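Local coordinates for protein Xaa-Pro dipeptidase (PDB 1WY2) that probably splits dipeptides that carry a C-terminal proline after a nonpolar residue, using two metal ions per subunit, as a homodimeric M24B-family prolidase, at residues 88-94 with 111-117. Numbering follows the deposited sequence.
Sequences IKSLGIE and IKEFKKV
Leu91 and Phe114 sit abreast on neighbouring parallel strands, and the segments 88-94 and 111-117 illustrate how such a pair can have one apolar face and one mixed face. Between the strands the backbone hydrogen bonds alternate in direction: Glu113 N reaches Lys89 O, Leu91 N reaches Glu113 O, Lys115 N reaches Leu91 O at 3.0 Å, Ile93 N reaches Lys115 O, and Val117 N closes the series on Ile93 O.

The tight side lies around Phe114. Ile111 CG2 rests over one face of the ring, towards its rim, and also meets Leu91 CB at 3.8 Å. Two methyls approach the ring obliquely, Leu91 CD2 at 4.0 Å from Phe114 CE2 and Ile93 CD1 at 3.9 Å from Phe114 CD2. A chi1 of 60° sets Ile93 CG1 between its own N and carbonyl carbon, and from there CD1 extends to the ring. Further back, Ile111 CD1 packs on Ile88 CB at 3.6 Å.

The Ser90 face is looser at its Ser90-Glu113 end, where Ser90 OG is buried without a polar partner, 3.8 Å from Glu113 OE2, but close where Val117 CG1 packs 3.5 Å from Gly92 CA. At the exposed end where the strands begin, Lys89 and Lys112 run alongside one another, Lys89 NZ 5.2 Å from Lys112 NZ.

In the creatinase/prolidase N-terminal domain this is a beta-alpha-beta unit: helix 99-108 connects the strands and covers Phe114 and Ile93, which also touch Tyr99 of the second subunit. Strand 90-93 pairs in parallel with strand 22-25 on its other side, leaving 113-116 outermost within the chain's six-stranded mixed sheet.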
ATOM      1  N   ILE A  88      31.556   5.962   0.846  1.00 34.96           N
ATOM      2  CA  ILE A  88      30.734   6.993   1.466  1.00 32.72           C
ATOM      3  C   ILE A  88      30.846   6.948   2.988  1.00 31.42           C
ATOM      4  O   ILE A  88      30.649   5.901   3.603  1.00 30.91           O
ATOM      5  CB  ILE A  88      29.254   6.827   1.068  1.00 31.52           C
ATOM      6  CG1 ILE A  88      29.114   6.936  -0.453  1.00 29.62           C
ATOM      7  CG2 ILE A  88      28.405   7.880   1.768  1.00 29.79           C
ATOM      8  CD1 ILE A  88      27.718   6.654  -0.969  1.00 28.42           C
ATOM      9  N   LYS A  89      31.161   8.089   3.590  1.00 31.34           N
ATOM     10  CA  LYS A  89      31.291   8.180   5.040  1.00 32.76           C
ATOM     11  C   LYS A  89      29.945   8.489   5.692  1.00 31.88           C
ATOM     12  O   LYS A  89      29.440   7.705   6.495  1.00 32.31           O
ATOM     13  CB  LYS A  89      32.300   9.266   5.416  1.00 34.64           C
ATOM     14  CG  LYS A  89      33.720   8.988   4.948  1.00 39.51           C
ATOM     15  CD  LYS A  89      34.306   7.762   5.637  1.00 41.83           C
ATOM     16  CE  LYS A  89      34.399   7.965   7.143  1.00 44.36           C
ATOM     17  NZ  LYS A  89      34.998   6.787   7.835  1.00 46.08           N
ATOM     18  N   SER A  90      29.378   9.638   5.342  1.00 30.51           N
ATOM     19  CA  SER A  90      28.093  10.067   5.883  1.00 27.99           C
ATOM     20  C   SER A  90      27.029  10.001   4.790  1.00 26.78           C
ATOM     21  O   SER A  90      27.119  10.714   3.793  1.00 25.16           O
ATOM     22  CB  SER A  90      28.208  11.500   6.415  1.00 29.76           C
ATOM     23  OG  SER A  90      27.000  11.931   7.018  1.00 32.38           O
ATOM     24  N   LEU A  91      26.024   9.149   4.984  1.00 23.11           N
ATOM     25  CA  LEU A  91      24.951   8.985   4.003  1.00 22.63           C
ATOM     26  C   LEU A  91      23.625   9.575   4.475  1.00 22.78           C
ATOM     27  O   LEU A  91      23.158   9.267   5.570  1.00 21.45           O
ATOM     28  CB  LEU A  91      24.745   7.496   3.692  1.00 21.53           C
ATOM     29  CG  LEU A  91      23.680   7.134   2.651  1.00 22.12           C
ATOM     30  CD1 LEU A  91      24.168   7.528   1.256  1.00 20.51           C
ATOM     31  CD2 LEU A  91      23.390   5.641   2.698  1.00 21.78           C
ATOM     32  N   GLY A  92      23.021  10.420   3.644  1.00 21.29           N
ATOM     33  CA  GLY A  92      21.740  11.011   3.996  1.00 20.39           C
ATOM     34  C   GLY A  92      20.643  10.060   3.557  1.00 18.93           C
ATOM     35  O   GLY A  92      20.669   9.574   2.427  1.00 19.62           O
ATOM     36  N   ILE A  93      19.680   9.790   4.437  1.00 18.98           N
ATOM     37  CA  ILE A  93      18.596   8.865   4.111  1.00 18.57           C
ATOM     38  C   ILE A  93      17.214   9.351   4.541  1.00 17.95           C
ATOM     39  O   ILE A  93      17.086  10.252   5.371  1.00 18.38           O
ATOM     40  CB  ILE A  93      18.825   7.471   4.755  1.00 18.42           C
ATOM     41  CG1 ILE A  93      18.898   7.602   6.280  1.00 19.62           C
ATOM     42  CG2 ILE A  93      20.112   6.847   4.215  1.00 20.91           C
ATOM     43  CD1 ILE A  93      18.853   6.259   7.008  1.00 21.36           C
ATOM     44  N   GLU A  94      16.183   8.743   3.957  1.00 18.57           N
ATOM     45  CA  GLU A  94      14.795   9.081   4.272  1.00 18.51           C
ATOM     46  C   GLU A  94      14.398   8.437   5.597  1.00 18.83           C
ATOM     47  O   GLU A  94      14.908   7.379   5.961  1.00 19.86           O
ATOM     48  CB  GLU A  94      13.863   8.553   3.186  1.00 17.85           C
ATOM     49  CG  GLU A  94      14.144   9.074   1.791  1.00 19.74           C
ATOM     50  CD  GLU A  94      13.738   8.077   0.728  1.00 20.37           C
ATOM     51  OE1 GLU A  94      14.287   6.951   0.732  1.00 22.11           O
ATOM     52  OE2 GLU A  94      12.873   8.406  -0.110  1.00 21.11           O
ATOM     53  N   ILE A 111      29.064   1.982   5.330  1.00 37.63           N
ATOM     54  CA  ILE A 111      28.636   3.334   5.665  1.00 37.98           C
ATOM     55  C   ILE A 111      28.884   3.572   7.150  1.00 38.48           C
ATOM     56  O   ILE A 111      28.490   2.767   7.992  1.00 38.90           O
ATOM     57  CB  ILE A 111      27.137   3.547   5.361  1.00 37.49           C
ATOM     58  CG1 ILE A 111      26.861   3.271   3.881  1.00 38.44           C
ATOM     59  CG2 ILE A 111      26.725   4.969   5.726  1.00 36.72           C
ATOM     60  CD1 ILE A 111      27.663   4.136   2.927  1.00 38.66           C
ATOM     61  N   LYS A 112      29.534   4.686   7.463  1.00 40.15           N
ATOM     62  CA  LYS A 112      29.864   5.029   8.840  1.00 41.10           C
ATOM     63  C   LYS A 112      28.776   5.769   9.612  1.00 40.92           C
ATOM     64  O   LYS A 112      28.484   5.435  10.763  1.00 41.28           O
ATOM     65  CB  LYS A 112      31.146   5.868   8.869  1.00 43.08           C
ATOM     66  CG  LYS A 112      32.406   5.108   8.494  1.00 44.74           C
ATOM     67  CD  LYS A 112      32.696   4.002   9.499  1.00 46.10           C
ATOM     68  CE  LYS A 112      33.990   3.280   9.168  1.00 47.07           C
ATOM     69  NZ  LYS A 112      34.273   2.178  10.134  1.00 47.85           N
ATOM     70  N   GLU A 113      28.179   6.772   8.980  1.00 38.66           N
ATOM     71  CA  GLU A 113      27.161   7.580   9.636  1.00 35.76           C
ATOM     72  C   GLU A 113      25.947   7.811   8.745  1.00 33.22           C
ATOM     73  O   GLU A 113      26.068   7.877   7.524  1.00 31.56           O
ATOM     74  CB  GLU A 113      27.782   8.928  10.028  1.00 38.34           C
ATOM     75  CG  GLU A 113      26.897   9.848  10.854  1.00 43.78           C
ATOM     76  CD  GLU A 113      27.575  11.178  11.171  1.00 45.55           C
ATOM     77  OE1 GLU A 113      28.655  11.172  11.800  1.00 47.37           O
ATOM     78  OE2 GLU A 113      27.029  12.234  10.788  1.00 47.78           O
ATOM     79  N   PHE A 114      24.776   7.923   9.366  1.00 30.46           N
ATOM     80  CA  PHE A 114      23.542   8.187   8.632  1.00 27.55           C
ATOM     81  C   PHE A 114      22.917   9.458   9.185  1.00 27.32           C
ATOM     82  O   PHE A 114      22.980   9.719  10.387  1.00 27.31           O
ATOM     83  CB  PHE A 114      22.538   7.037   8.784  1.00 26.13           C
ATOM     84  CG  PHE A 114      23.009   5.734   8.214  1.00 25.72           C
ATOM     85  CD1 PHE A 114      23.795   4.868   8.973  1.00 28.36           C
ATOM     86  CD2 PHE A 114      22.669   5.367   6.919  1.00 25.05           C
ATOM     87  CE1 PHE A 114      24.235   3.655   8.446  1.00 27.66           C
ATOM     88  CE2 PHE A 114      23.102   4.159   6.380  1.00 26.49           C
ATOM     89  CZ  PHE A 114      23.887   3.299   7.146  1.00 28.41           C
ATOM     90  N   LYS A 115      22.325  10.257   8.303  1.00 25.10           N
ATOM     91  CA  LYS A 115      21.669  11.490   8.708  1.00 24.60           C
ATOM     92  C   LYS A 115      20.347  11.612   7.967  1.00 22.82           C
ATOM     93  O   LYS A 115      20.215  11.135   6.842  1.00 21.04           O
ATOM     94  CB  LYS A 115      22.547  12.709   8.406  1.00 26.57           C
ATOM     95  CG  LYS A 115      23.662  12.944   9.419  1.00 29.66           C
ATOM     96  CD  LYS A 115      24.246  14.341   9.272  1.00 32.86           C
ATOM     97  CE  LYS A 115      25.209  14.665  10.404  1.00 34.88           C
ATOM     98  NZ  LYS A 115      25.680  16.077  10.340  1.00 36.84           N
ATOM     99  N   LYS A 116      19.367  12.239   8.607  1.00 22.88           N
ATOM    100  CA  LYS A 116      18.051  12.411   8.002  1.00 21.53           C
ATOM    101  C   LYS A 116      18.057  13.523   6.959  1.00 21.78           C
ATOM    102  O   LYS A 116      18.673  14.569   7.167  1.00 23.25           O
ATOM    103  CB  LYS A 116      17.013  12.771   9.071  1.00 25.05           C
ATOM    104  CG  LYS A 116      16.812  11.736  10.163  1.00 28.44           C
ATOM    105  CD  LYS A 116      15.749  12.208  11.147  1.00 31.93           C
ATOM    106  CE  LYS A 116      15.584  11.233  12.301  1.00 35.36           C
ATOM    107  NZ  LYS A 116      16.840  11.087  13.087  1.00 37.96           N
ATOM    108  N   VAL A 117      17.364  13.300   5.845  1.00 20.90           N
ATOM    109  CA  VAL A 117      17.256  14.316   4.802  1.00 19.94           C
ATOM    110  C   VAL A 117      15.787  14.697   4.642  1.00 20.37           C
ATOM    111  O   VAL A 117      15.410  15.417   3.718  1.00 17.97           O
ATOM    112  CB  VAL A 117      17.804  13.824   3.442  1.00 20.51           C
ATOM    113  CG1 VAL A 117      19.288  13.487   3.578  1.00 23.18           C
ATOM    114  CG2 VAL A 117      17.003  12.629   2.944  1.00 20.82           C
TER